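Oxidoreductase, short chain dehydrogenase/reductase family protein (Collinsella aerofaciens ATCC 25986, PDB 5GT9) catalyses the NADPH-dependent reduction of the 7-oxo group of 7-oxolithocholate to ursodeoxycholate, working as a homodimer of the short-chain dehydrogenase/reductase family. Local coordinates at residues I139-M144 with I184-T189; L12-T17 with G86-V91; T145-S150 with D251-Y256. All coordinates share one frame; numbering follows the deposited sequence.

How the interactions relate
Interactions 1 and 2 are buried parallel strand pairs at the C-terminal ends of neighbouring strands of one Rossmann sheet, and both border the same NADP. Strands 85-90 and 136-143 are neighbours, so the two contacts touch directly: V141 and N140 hydrogen-bond to Y90, and S89 reaches I139. Interaction 2 meets the 2'-phosphate and both riboses, interaction 1 the nicotinamide and its ribose. Backbone hydrogen bonds carry both. Interaction 3 differs: it lies far from the chain centre, partly exposed, and relies on a serine against a tyrosine face instead of hydrogen bonds between its segments. Helix 145-148 follows strand 136-143, which ties it to interaction 1, whereas interactions 2 and 3 do not meet.

Interaction 1: residues I139-M144 with I184-T189; sequences INVSSM and ITLGTT. With NAP (NADP nicotinamide-adenine-dinucleotide phosphate), chain D.
V141, S142 and S143 pair in parallel with I184, T185 and L186, a buried strand-to-strand contact where the central Rossmann sheet runs out into the nicotinamide pocket. Four backbone hydrogen bonds join the segments: I184 N to N140 O, S142 N to I184 O (2.8 Å), L186 N to S142 O and M144 N to L186 O. The last is the most bent, 135° at the hydrogen. V141 CG1, anti to the backbone N (chi1 -177°) and beside the carbonyl carbon, lies 3.8 Å from L186 CG. Both side chains border the cofactor: L186 CB comes within 3.7 Å of nicotinamide C6N, while V141 CG1 approaches O3D and O4D of the nicotinamide ribose. S143, the inferred transition-state stabilizer, shares their face; its OG is 3.3 Å from C5N and hydrogen-bonds to the hydroxyl of Y156. From the other face, T185 CG2 presses on the backbone of S143, 3.4 Å from its carbonyl C. M144, extended through CG (chi2 171°), lays SD 3.5 Å from G187 CA. Beyond the strand, T189 OG1 donates to G187 O at 2.7 Å, bracing the turn from which T189 N gives a hydrogen bond of 2.9 Å to carboxamide O7N. A weak return bond from N7N to T189 O makes a two-point grip that would limit rotation of the amide. L164 of helix 154-173 packs on S142 and T185, whereas V141 and L186 meet F24 and V20 of helix 19-30; strands 85-90 and 230-232 continue the sheet through Y90 and V231.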
loop_
_atom_site.group_PDB
_atom_site.type_symbol
_atom_site.label_atom_id
_atom_site.label_comp_id
_atom_site.label_asym_id
_atom_site.label_seq_id
_atom_site.Cartn_x
_atom_site.Cartn_y
_atom_site.Cartn_z
ATOM N N ILE B 139 14.685 -15.520 9.784
ATOM C CA ILE B 139 13.798 -14.681 8.972
ATOM C C ILE B 139 13.549 -13.409 9.825
ATOM O O ILE B 139 12.937 -13.476 10.898
ATOM C CB ILE B 139 12.443 -15.304 8.656
ATOM C CG1 ILE B 139 12.589 -16.617 7.915
ATOM C CG2 ILE B 139 11.558 -14.326 7.896
ATOM C CD1 ILE B 139 11.333 -17.441 7.766
ATOM N N ASN B 140 14.140 -12.317 9.379
ATOM C CA ASN B 140 13.908 -11.003 10.016
ATOM C C ASN B 140 12.805 -10.253 9.318
ATOM O O ASN B 140 12.636 -10.431 8.113
ATOM C CB ASN B 140 15.245 -10.217 10.033
ATOM C CG ASN B 140 16.279 -10.888 10.949
ATOM O OD1 ASN B 140 15.920 -11.451 12.010
ATOM N ND2 ASN B 140 17.540 -10.879 10.553
ATOM N N VAL B 141 12.140 -9.364 10.038
ATOM C CA VAL B 141 10.996 -8.632 9.531
ATOM C C VAL B 141 11.429 -7.189 9.231
ATOM O O VAL B 141 11.967 -6.498 10.110
ATOM C CB VAL B 141 9.862 -8.630 10.491
ATOM C CG1 VAL B 141 8.684 -7.910 9.850
ATOM C CG2 VAL B 141 9.434 -10.080 10.796
ATOM N N SER B 142 11.205 -6.733 8.019
ATOM C CA SER B 142 11.415 -5.322 7.691
ATOM C C SER B 142 10.020 -4.715 7.326
ATOM O O SER B 142 8.977 -5.339 7.477
ATOM C CB SER B 142 12.420 -5.136 6.592
ATOM O OG SER B 142 12.789 -3.742 6.447
ATOM N N SER B 143 10.057 -3.493 6.816
ATOM C CA SER B 143 8.846 -2.730 6.558
ATOM C C SER B 143 9.012 -2.030 5.256
ATOM O O SER B 143 10.141 -1.674 4.871
ATOM C CB SER B 143 8.741 -1.626 7.582
ATOM O OG SER B 143 7.511 -0.980 7.423
ATOM N N MET B 144 7.881 -1.722 4.606
ATOM C CA MET B 144 7.977 -0.998 3.332
ATOM C C MET B 144 8.630 0.369 3.544
ATOM O O MET B 144 9.283 0.889 2.605
ATOM C CB MET B 144 6.604 -0.874 2.655
ATOM C CG MET B 144 6.099 -2.203 1.958
ATOM S SD MET B 144 4.363 -2.031 1.410
ATOM C CE MET B 144 4.743 -1.285 -0.195
ATOM N N ILE B 184 11.854 -10.647 5.234
ATOM C CA ILE B 184 10.506 -10.422 4.652
ATOM C C ILE B 184 10.021 -9.050 5.079
ATOM O O ILE B 184 10.061 -8.686 6.288
ATOM C CB ILE B 184 9.489 -11.527 5.051
ATOM C CG1 ILE B 184 8.184 -11.300 4.204
ATOM C CG2 ILE B 184 9.236 -11.546 6.532
ATOM C CD1 ILE B 184 7.474 -12.540 3.786
ATOM N N THR B 185 9.658 -8.257 4.060
ATOM C CA THR B 185 9.347 -6.829 4.193
ATOM C C THR B 185 7.822 -6.717 4.157
ATOM O O THR B 185 7.205 -7.140 3.186
ATOM C CB THR B 185 9.973 -6.039 3.048
ATOM O OG1 THR B 185 11.409 -6.085 3.201
ATOM C CG2 THR B 185 9.508 -4.606 3.053
ATOM N N LEU B 186 7.231 -6.310 5.290
ATOM C CA LEU B 186 5.798 -6.149 5.382
ATOM C C LEU B 186 5.298 -4.752 5.009
ATOM O O LEU B 186 5.953 -3.758 5.238
ATOM C CB LEU B 186 5.357 -6.469 6.831
ATOM C CG LEU B 186 5.735 -7.841 7.376
ATOM C CD1 LEU B 186 4.959 -8.161 8.651
ATOM C CD2 LEU B 186 5.687 -8.964 6.414
ATOM N N GLY B 187 4.095 -4.729 4.446
ATOM C CA GLY B 187 3.283 -3.552 4.428
ATOM C C GLY B 187 2.237 -3.676 5.502
ATOM O O GLY B 187 2.382 -4.424 6.476
ATOM N N THR B 188 1.137 -2.960 5.292
ATOM C CA THR B 188 0.035 -3.007 6.255
ATOM C C THR B 188 -0.461 -4.409 6.551
ATOM O O THR B 188 -0.928 -5.128 5.673
ATOM C CB THR B 188 -1.141 -2.139 5.711
ATOM O OG1 THR B 188 -0.605 -0.879 5.353
ATOM C CG2 THR B 188 -2.161 -1.907 6.789
ATOM N N THR B 189 -0.473 -4.721 7.845
ATOM C CA THR B 189 -0.712 -6.058 8.334
ATOM C C THR B 189 -1.602 -5.962 9.580
ATOM O O THR B 189 -1.419 -5.047 10.380
ATOM C CB THR B 189 0.630 -6.699 8.748
ATOM O OG1 THR B 189 1.491 -6.685 7.608
ATOM C CG2 THR B 189 0.430 -8.151 9.181
HETATM P PA NAP D . 3.496 -6.941 16.367
HETATM O O1A NAP D . 3.386 -7.923 15.228
HETATM O O2A NAP D . 2.429 -6.984 17.419
HETATM O O5B NAP D . 4.889 -7.171 17.137
HETATM C C5B NAP D . 5.091 -8.378 17.839
HETATM C C4B NAP D . 5.447 -8.119 19.299
HETATM O O4B NAP D . 6.760 -7.636 19.489
HETATM C C3B NAP D . 4.537 -7.106 19.943
HETATM O O3B NAP D . 3.271 -7.674 20.193
HETATM C C2B NAP D . 5.336 -6.694 21.152
HETATM O O2B NAP D . 4.750 -7.331 22.323
HETATM C C1B NAP D . 6.762 -7.135 20.794
HETATM N N9A NAP D . 7.613 -5.992 21.051
HETATM C C8A NAP D . 7.465 -4.696 20.600
HETATM N N7A NAP D . 8.418 -3.930 21.128
HETATM C C5A NAP D . 9.192 -4.682 21.902
HETATM C C6A NAP D . 10.291 -4.453 22.780
HETATM N N6A NAP D . 10.887 -3.209 22.897
HETATM N N1A NAP D . 10.801 -5.524 23.376
HETATM C C2A NAP D . 10.278 -6.778 23.277
HETATM N N3A NAP D . 9.248 -7.045 22.512
HETATM C C4A NAP D . 8.668 -6.048 21.826
HETATM O O3 NAP D . 3.802 -5.389 16.038
HETATM P PN NAP D . 3.858 -4.587 14.657
HETATM O O1N NAP D . 3.975 -3.101 15.027
HETATM O O2N NAP D . 2.723 -5.108 13.802
HETATM O O5D NAP D . 5.320 -4.953 14.106
HETATM C C5D NAP D . 5.664 -6.301 13.771
HETATM C C4D NAP D . 6.695 -6.226 12.637
HETATM O O4D NAP D . 6.006 -6.035 11.392
HETATM C C3D NAP D . 7.695 -5.097 12.763
HETATM O O3D NAP D . 8.998 -5.544 12.446
HETATM C C2D NAP D . 7.202 -4.053 11.795
HETATM O O2D NAP D . 8.196 -3.153 11.324
HETATM C C1D NAP D . 6.548 -4.909 10.704
HETATM N N1N NAP D . 5.504 -4.137 9.996
HETATM C C2N NAP D . 4.229 -4.171 10.470
HETATM C C3N NAP D . 3.243 -3.424 9.853
HETATM C C7N NAP D . 1.826 -3.447 10.303
HETATM O O7N NAP D . 1.038 -2.946 9.531
HETATM N N7N NAP D . 1.424 -4.098 11.442
HETATM C C4N NAP D . 3.569 -2.693 8.722
HETATM C C5N NAP D . 4.854 -2.731 8.205
HETATM C C6N NAP D . 5.834 -3.440 8.910
HETATM P P2B NAP D . 5.093 -6.772 23.833
HETATM O O1X NAP D . 4.453 -7.773 24.803
HETATM O O2X NAP D . 6.522 -6.674 24.050
HETATM O O3X NAP D . 4.317 -5.463 23.911
#

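Interaction 2: residues L12-T17 with G86-V91; sequences LILGAT and GFMSYV. With NAP (NADP nicotinamide-adenine-dinucleotide phosphate), chain D.
L14 and G15 meet Y90 and V91 where strand 10-14, beside strand 85-90 in the Rossmann sheet, runs into the glycine-rich turn of the NADP site. The strands run parallel, 7° apart, and alternate hydrogen bonds bind them: L12 N to F87 O (2.8 Å), S89 N to L12 O, L14 N to S89 O and V91 N to L14 O. On the face of L12, L14, M88 and Y90, L14 CD1 is 3.8 Å from M88 CG and also approaches the edge of the Y90 ring in its plane, 3.7 Å from Y90 CD1. That ring is held at its far end by a hydrogen bond from OH to V114 O, and it meets F67 and F119. I13 and S89 face the other way. With CG1 anti to its carbonyl carbon (chi1 -49°), I13 brings CD1 to the edge of the F87 ring, 3.8 Å from CE2, while its CG2 branch touches V91 CG2. S89 OG hydrogen-bonds to I139 O of the next strand. G15 begins the GxxxGxG signature of short-chain dehydrogenases, completed by G19 and G21; its positive phi (106°) turns the chain, and its CA lies 3.1 Å from adenosine ribose O4B. V91 CB packs 3.6 Å from G15 O. T17 OG1 donates to O1X of the 2'-phosphate at 2.7 Å, and V91 O accepts a hydrogen bond of 2.7 Å from O3D of the nicotinamide ribose.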
loop_
_atom_site.group_PDB
_atom_site.type_symbol
_atom_site.label_atom_id
_atom_site.label_comp_id
_atom_site.label_asym_id
_atom_site.label_seq_id
_atom_site.Cartn_x
_atom_site.Cartn_y
_atom_site.Cartn_z
ATOM N N LEU B 12 13.562 -19.113 18.208
ATOM C CA LEU B 12 13.533 -17.927 19.072
ATOM C C LEU B 12 12.751 -16.781 18.363
ATOM O O LEU B 12 13.186 -16.315 17.320
ATOM C CB LEU B 12 14.967 -17.515 19.332
ATOM C CG LEU B 12 15.247 -16.163 20.037
ATOM C CD1 LEU B 12 14.650 -16.194 21.431
ATOM C CD2 LEU B 12 16.784 -15.993 20.076
ATOM N N ILE B 13 11.663 -16.340 18.962
ATOM C CA ILE B 13 10.814 -15.270 18.389
ATOM C C ILE B 13 11.083 -14.033 19.219
ATOM O O ILE B 13 10.652 -13.929 20.348
ATOM C CB ILE B 13 9.317 -15.635 18.285
ATOM C CG1 ILE B 13 9.174 -17.020 17.607
ATOM C CG2 ILE B 13 8.544 -14.578 17.518
ATOM C CD1 ILE B 13 9.883 -17.201 16.271
ATOM N N LEU B 14 11.757 -13.062 18.629
ATOM C CA LEU B 14 12.133 -11.848 19.354
ATOM C C LEU B 14 11.022 -10.798 19.071
ATOM O O LEU B 14 11.022 -10.105 18.058
ATOM C CB LEU B 14 13.502 -11.375 18.950
ATOM C CG LEU B 14 14.585 -12.382 19.355
ATOM C CD1 LEU B 14 15.809 -12.192 18.527
ATOM C CD2 LEU B 14 14.922 -12.262 20.827
ATOM N N GLY B 15 10.073 -10.756 19.981
ATOM C CA GLY B 15 8.879 -9.869 19.929
ATOM C C GLY B 15 7.728 -10.711 19.587
ATOM O O GLY B 15 7.279 -10.746 18.437
ATOM N N ALA B 16 7.215 -11.427 20.593
ATOM C CA ALA B 16 6.428 -12.609 20.292
ATOM C C ALA B 16 4.955 -12.522 20.624
ATOM O O ALA B 16 4.178 -13.443 20.270
ATOM C CB ALA B 16 7.042 -13.776 21.014
ATOM N N THR B 17 4.534 -11.456 21.321
ATOM C CA THR B 17 3.307 -11.536 22.133
ATOM C C THR B 17 2.041 -11.579 21.299
ATOM O O THR B 17 1.126 -12.304 21.594
ATOM C CB THR B 17 3.255 -10.374 23.137
ATOM O OG1 THR B 17 4.539 -10.284 23.791
ATOM C CG2 THR B 17 2.139 -10.599 24.200
ATOM N N GLY B 86 17.699 -23.696 16.393
ATOM C CA GLY B 86 17.565 -23.793 14.967
ATOM C C GLY B 86 17.014 -22.615 14.171
ATOM O O GLY B 86 17.138 -22.604 12.943
ATOM N N PHE B 87 16.360 -21.683 14.844
ATOM C CA PHE B 87 15.675 -20.585 14.198
ATOM C C PHE B 87 15.687 -19.316 15.083
ATOM O O PHE B 87 15.559 -19.356 16.319
ATOM C CB PHE B 87 14.238 -20.946 13.888
ATOM C CG PHE B 87 13.465 -19.878 13.179
ATOM C CD1 PHE B 87 13.578 -19.711 11.765
ATOM C CD2 PHE B 87 12.624 -19.046 13.864
ATOM C CE1 PHE B 87 12.828 -18.745 11.107
ATOM C CE2 PHE B 87 11.891 -18.075 13.180
ATOM C CZ PHE B 87 11.980 -17.948 11.812
ATOM N N MET B 88 15.836 -18.197 14.395
ATOM C CA MET B 88 15.617 -16.872 15.013
ATOM C C MET B 88 14.778 -15.980 14.078
ATOM O O MET B 88 14.963 -15.998 12.872
ATOM C CB MET B 88 16.972 -16.236 15.287
ATOM C CG MET B 88 16.911 -14.960 16.091
ATOM S SD MET B 88 18.387 -13.884 15.834
ATOM C CE MET B 88 17.683 -12.928 14.506
ATOM N N SER B 89 13.854 -15.187 14.646
ATOM C CA SER B 89 13.232 -14.088 13.920
ATOM C C SER B 89 13.205 -12.837 14.756
ATOM O O SER B 89 12.710 -12.846 15.896
ATOM C CB SER B 89 11.816 -14.466 13.496
ATOM O OG SER B 89 11.156 -13.390 12.856
ATOM N N TYR B 90 13.685 -11.737 14.190
ATOM C CA TYR B 90 13.557 -10.449 14.817
ATOM C C TYR B 90 12.305 -9.764 14.290
ATOM O O TYR B 90 12.261 -9.381 13.117
ATOM C CB TYR B 90 14.789 -9.587 14.636
ATOM C CG TYR B 90 14.909 -8.505 15.682
ATOM C CD1 TYR B 90 15.348 -8.821 16.983
ATOM C CD2 TYR B 90 14.505 -7.189 15.424
ATOM C CE1 TYR B 90 15.420 -7.868 17.965
ATOM C CE2 TYR B 90 14.609 -6.232 16.408
ATOM C CZ TYR B 90 15.092 -6.564 17.662
ATOM O OH TYR B 90 15.165 -5.613 18.681
ATOM N N VAL B 91 11.315 -9.654 15.147
ATOM C CA VAL B 91 9.949 -9.201 14.750
ATOM C C VAL B 91 9.640 -7.795 15.307
ATOM O O VAL B 91 8.926 -7.036 14.644
ATOM C CB VAL B 91 8.893 -10.189 15.317
ATOM C CG1 VAL B 91 7.496 -9.793 14.866
ATOM C CG2 VAL B 91 9.188 -11.590 14.796
HETATM P PA NAP D . 3.496 -6.941 16.367
HETATM O O1A NAP D . 3.386 -7.923 15.228
HETATM O O2A NAP D . 2.429 -6.984 17.419
HETATM O O5B NAP D . 4.889 -7.171 17.137
HETATM C C5B NAP D . 5.091 -8.378 17.839
HETATM C C4B NAP D . 5.447 -8.119 19.299
HETATM O O4B NAP D . 6.760 -7.636 19.489
HETATM C C3B NAP D . 4.537 -7.106 19.943
HETATM O O3B NAP D . 3.271 -7.674 20.193
HETATM C C2B NAP D . 5.336 -6.694 21.152
HETATM O O2B NAP D . 4.750 -7.331 22.323
HETATM C C1B NAP D . 6.762 -7.135 20.794
HETATM N N9A NAP D . 7.613 -5.992 21.051
HETATM C C8A NAP D . 7.465 -4.696 20.600
HETATM N N7A NAP D . 8.418 -3.930 21.128
HETATM C C5A NAP D . 9.192 -4.682 21.902
HETATM C C6A NAP D . 10.291 -4.453 22.780
HETATM N N6A NAP D . 10.887 -3.209 22.897
HETATM N N1A NAP D . 10.801 -5.524 23.376
HETATM C C2A NAP D . 10.278 -6.778 23.277
HETATM N N3A NAP D . 9.248 -7.045 22.512
HETATM C C4A NAP D . 8.668 -6.048 21.826
HETATM O O3 NAP D . 3.802 -5.389 16.038
HETATM P PN NAP D . 3.858 -4.587 14.657
HETATM O O1N NAP D . 3.975 -3.101 15.027
HETATM O O2N NAP D . 2.723 -5.108 13.802
HETATM O O5D NAP D . 5.320 -4.953 14.106
HETATM C C5D NAP D . 5.664 -6.301 13.771
HETATM C C4D NAP D . 6.695 -6.226 12.637
HETATM O O4D NAP D . 6.006 -6.035 11.392
HETATM C C3D NAP D . 7.695 -5.097 12.763
HETATM O O3D NAP D . 8.998 -5.544 12.446
HETATM C C2D NAP D . 7.202 -4.053 11.795
HETATM O O2D NAP D . 8.196 -3.153 11.324
HETATM C C1D NAP D . 6.548 -4.909 10.704
HETATM N N1N NAP D . 5.504 -4.137 9.996
HETATM C C2N NAP D . 4.229 -4.171 10.470
HETATM C C3N NAP D . 3.243 -3.424 9.853
HETATM C C7N NAP D . 1.826 -3.447 10.303
HETATM O O7N NAP D . 1.038 -2.946 9.531
HETATM N N7N NAP D . 1.424 -4.098 11.442
HETATM C C4N NAP D . 3.569 -2.693 8.722
HETATM C C5N NAP D . 4.854 -2.731 8.205
HETATM C C6N NAP D . 5.834 -3.440 8.910
HETATM P P2B NAP D . 5.093 -6.772 23.833
HETATM O O1X NAP D . 4.453 -7.773 24.803
HETATM O O2X NAP D . 6.522 -6.674 24.050
HETATM O O3X NAP D . 4.317 -5.463 23.911
#

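Interaction 3: residues T145-S150 with D251-Y256; sequences TGISSS and DEYIRY. With NAP (NADP nicotinamide-adenine-dinucleotide phosphate), chain C.
Y253 of the C-terminal helix 250-257 lays its ring against S148, at the end of the short helix 145-148. From its CB, which points toward 145-150, the ring is carried out by CG anti to the backbone N (chi1 -155°). CD1 lies 4.1 Å from S148 CB and CD2 4.1 Å from S148 CA, and CE1 comes within 3.6 Å of S148 CB. CE2 also has I147 CG2 near it at 4.3 Å. CZ makes the nearest approach, 3.4 Å from S148 CB, which sits over one ring face toward the rim in a CH-pi contact, 24° off the ring normal. The tip, OH, leaves the chain and hydrogen-bonds to S193 OG of the second subunit. S148 is held in place by a reciprocal pair: S148 OG donates to S149 O, and S149 OG donates to S148 O at 2.7 Å, in its carbonyl plane and on a lone pair. S149, whose positive phi marks the end of the helix, touches I254 CG2 with OG. The helix 250-257 belongs to the C-terminal region that activity requires. W244 of helix 235-247 stacks with Y253; Y256, a turn further on, places its ring over C1D of the NADP of the second subunit, while I147 packs on V241 and on L164 of helix 154-173.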
loop_
_atom_site.group_PDB
_atom_site.type_symbol
_atom_site.label_atom_id
_atom_site.label_comp_id
_atom_site.label_asym_id
_atom_site.label_seq_id
_atom_site.Cartn_x
_atom_site.Cartn_y
_atom_site.Cartn_z
ATOM N N THR B 145 8.577 0.932 4.771
ATOM C CA THR B 145 9.242 2.227 5.039
ATOM C C THR B 145 10.769 2.170 4.978
ATOM O O THR B 145 11.444 3.197 4.786
ATOM C CB THR B 145 8.823 2.794 6.395
ATOM O OG1 THR B 145 9.231 1.891 7.418
ATOM C CG2 THR B 145 7.368 3.063 6.396
ATOM N N GLY B 146 11.303 0.954 5.067
ATOM C CA GLY B 146 12.728 0.713 4.888
ATOM C C GLY B 146 13.114 0.897 3.451
ATOM O O GLY B 146 14.267 1.114 3.116
ATOM N N ILE B 147 12.113 0.808 2.569
ATOM C CA ILE B 147 12.349 1.030 1.136
ATOM C C ILE B 147 12.008 2.458 0.731
ATOM O O ILE B 147 12.804 3.103 0.033
ATOM C CB ILE B 147 11.540 0.042 0.263
ATOM C CG1 ILE B 147 11.946 -1.389 0.583
ATOM C CG2 ILE B 147 11.786 0.324 -1.219
ATOM C CD1 ILE B 147 11.042 -2.442 0.004
ATOM N N SER B 148 10.871 2.979 1.239
ATOM C CA SER B 148 10.348 4.237 0.847
ATOM C C SER B 148 10.854 5.475 1.595
ATOM O O SER B 148 10.722 6.561 1.046
ATOM C CB SER B 148 8.863 4.274 0.972
ATOM O OG SER B 148 8.456 4.138 2.358
ATOM N N SER B 149 11.354 5.277 2.819
ATOM C CA SER B 149 11.545 6.279 3.859
ATOM C C SER B 149 10.234 6.610 4.534
ATOM O O SER B 149 9.125 6.346 3.975
ATOM C CB SER B 149 12.236 7.622 3.363
ATOM O OG SER B 149 11.269 8.512 2.853
ATOM N N SER B 150 10.326 7.141 5.749
ATOM C CA SER B 150 9.107 7.476 6.532
ATOM C C SER B 150 9.191 8.914 7.088
ATOM O O SER B 150 9.507 9.146 8.263
ATOM C CB SER B 150 8.928 6.446 7.677
ATOM O OG SER B 150 10.145 6.282 8.416
ATOM N N ASP B 251 12.854 10.936 -5.399
ATOM C CA ASP B 251 12.154 12.095 -4.763
ATOM C C ASP B 251 10.636 11.974 -4.888
ATOM O O ASP B 251 9.945 12.367 -3.990
ATOM C CB ASP B 251 12.565 13.412 -5.386
ATOM C CG ASP B 251 13.897 13.918 -4.947
ATOM O OD1 ASP B 251 14.585 13.240 -4.222
ATOM O OD2 ASP B 251 14.276 15.066 -5.330
ATOM N N GLU B 252 10.135 11.395 -5.969
ATOM C CA GLU B 252 8.671 11.289 -6.123
ATOM C C GLU B 252 8.103 10.376 -5.004
ATOM O O GLU B 252 7.055 10.665 -4.419
ATOM C CB GLU B 252 8.291 10.729 -7.503
ATOM C CG GLU B 252 8.394 11.757 -8.621
ATOM C CD GLU B 252 8.108 11.211 -10.027
ATOM O OE1 GLU B 252 7.488 11.985 -10.825
ATOM O OE2 GLU B 252 8.537 10.079 -10.372
ATOM N N TYR B 253 8.800 9.276 -4.765
ATOM C CA TYR B 253 8.439 8.337 -3.727
ATOM C C TYR B 253 8.513 9.022 -2.373
ATOM O O TYR B 253 7.585 8.883 -1.527
ATOM C CB TYR B 253 9.385 7.124 -3.779
ATOM C CG TYR B 253 8.888 5.822 -3.218
ATOM C CD1 TYR B 253 7.631 5.696 -2.681
ATOM C CD2 TYR B 253 9.727 4.690 -3.225
ATOM C CE1 TYR B 253 7.149 4.498 -2.194
ATOM C CE2 TYR B 253 9.255 3.491 -2.693
ATOM C CZ TYR B 253 8.002 3.398 -2.214
ATOM O OH TYR B 253 7.541 2.158 -1.737
ATOM N N ILE B 254 9.631 9.713 -2.118
ATOM C CA ILE B 254 9.800 10.375 -0.806
ATOM C C ILE B 254 8.673 11.439 -0.528
ATOM O O ILE B 254 8.040 11.473 0.511
ATOM C CB ILE B 254 11.208 11.019 -0.677
ATOM C CG1 ILE B 254 12.335 9.962 -0.785
ATOM C CG2 ILE B 254 11.303 11.844 0.578
ATOM C CD1 ILE B 254 13.664 10.560 -1.183
ATOM N N ARG B 255 8.407 12.259 -1.522
ATOM C CA ARG B 255 7.362 13.318 -1.373
ATOM C C ARG B 255 5.997 12.676 -1.199
ATOM O O ARG B 255 5.193 13.109 -0.313
ATOM C CB ARG B 255 7.426 14.284 -2.556
ATOM C CG ARG B 255 8.576 15.213 -2.509
ATOM C CD ARG B 255 8.513 16.324 -3.545
ATOM N NE ARG B 255 9.671 17.223 -3.456
ATOM C CZ ARG B 255 10.661 17.308 -4.366
ATOM N NH1 ARG B 255 10.669 16.573 -5.482
ATOM N NH2 ARG B 255 11.657 18.160 -4.161
ATOM N N TYR B 256 5.717 11.604 -1.938
ATOM C CA TYR B 256 4.472 10.851 -1.775
ATOM C C TYR B 256 4.296 10.295 -0.368
ATOM O O TYR B 256 3.206 10.355 0.214
ATOM C CB TYR B 256 4.320 9.764 -2.825
ATOM C CG TYR B 256 2.951 9.142 -2.917
ATOM C CD1 TYR B 256 1.908 9.829 -3.530
ATOM C CD2 TYR B 256 2.685 7.876 -2.384
ATOM C CE1 TYR B 256 0.638 9.277 -3.644
ATOM C CE2 TYR B 256 1.393 7.337 -2.462
ATOM C CZ TYR B 256 0.381 8.030 -3.098
ATOM O OH TYR B 256 -0.940 7.487 -3.175
HETATM P PA NAP C . -4.466 5.320 -9.902
HETATM O O1A NAP C . -5.844 4.957 -9.465
HETATM O O2A NAP C . -3.906 6.700 -9.876
HETATM O O5B NAP C . -4.175 4.940 -11.484
HETATM C C5B NAP C . -4.798 3.762 -11.933
HETATM C C4B NAP C . -3.870 3.049 -12.891
HETATM O O4B NAP C . -3.801 3.776 -14.081
HETATM C C3B NAP C . -2.390 2.870 -12.465
HETATM O O3B NAP C . -2.270 1.766 -11.539
HETATM C C2B NAP C . -1.731 2.641 -13.799
HETATM O O2B NAP C . -1.500 1.222 -13.996
HETATM C C1B NAP C . -2.759 3.204 -14.835
HETATM N N9A NAP C . -2.069 4.154 -15.703
HETATM C C8A NAP C . -1.267 5.176 -15.296
HETATM N N7A NAP C . -0.644 5.743 -16.346
HETATM C C5A NAP C . -1.137 5.102 -17.457
HETATM C C6A NAP C . -0.856 5.201 -18.893
HETATM N N6A NAP C . 0.009 6.152 -19.315
HETATM N N1A NAP C . -1.538 4.346 -19.715
HETATM C C2A NAP C . -2.390 3.428 -19.209
HETATM N N3A NAP C . -2.653 3.241 -17.904
HETATM C C4A NAP C . -2.032 4.052 -17.028
HETATM O O3 NAP C . -3.604 4.233 -9.137
HETATM P PN NAP C . -2.111 4.248 -8.560
HETATM O O1N NAP C . -2.370 3.631 -7.217
HETATM O O2N NAP C . -1.230 3.539 -9.499
HETATM O O5D NAP C . -1.694 5.685 -8.110
HETATM C C5D NAP C . -0.796 6.481 -8.792
HETATM C C4D NAP C . -0.406 7.451 -7.689
HETATM O O4D NAP C . 0.167 6.770 -6.549
HETATM C C3D NAP C . 0.651 8.263 -8.336
HETATM O O3D NAP C . 0.740 9.513 -7.633
HETATM C C2D NAP C . 1.857 7.408 -8.111
HETATM O O2D NAP C . 2.889 8.359 -7.879
HETATM C C1D NAP C . 1.543 6.586 -6.856
HETATM N N1N NAP C . 1.955 5.187 -6.957
HETATM C C2N NAP C . 1.180 4.226 -6.489
HETATM C C3N NAP C . 1.553 2.891 -6.552
HETATM C C7N NAP C . 0.655 1.807 -6.052
HETATM O O7N NAP C . 1.165 0.736 -5.721
HETATM N N7N NAP C . -0.695 1.981 -5.998
HETATM C C4N NAP C . 2.809 2.565 -7.052
HETATM C C5N NAP C . 3.612 3.597 -7.520
HETATM C C6N NAP C . 3.169 4.885 -7.461
HETATM P P2B NAP C . -0.306 0.731 -15.043
HETATM O O1X NAP C . 0.990 1.247 -14.374
HETATM O O2X NAP C . -0.549 1.450 -16.323
HETATM O O3X NAP C . -0.422 -0.761 -15.030
#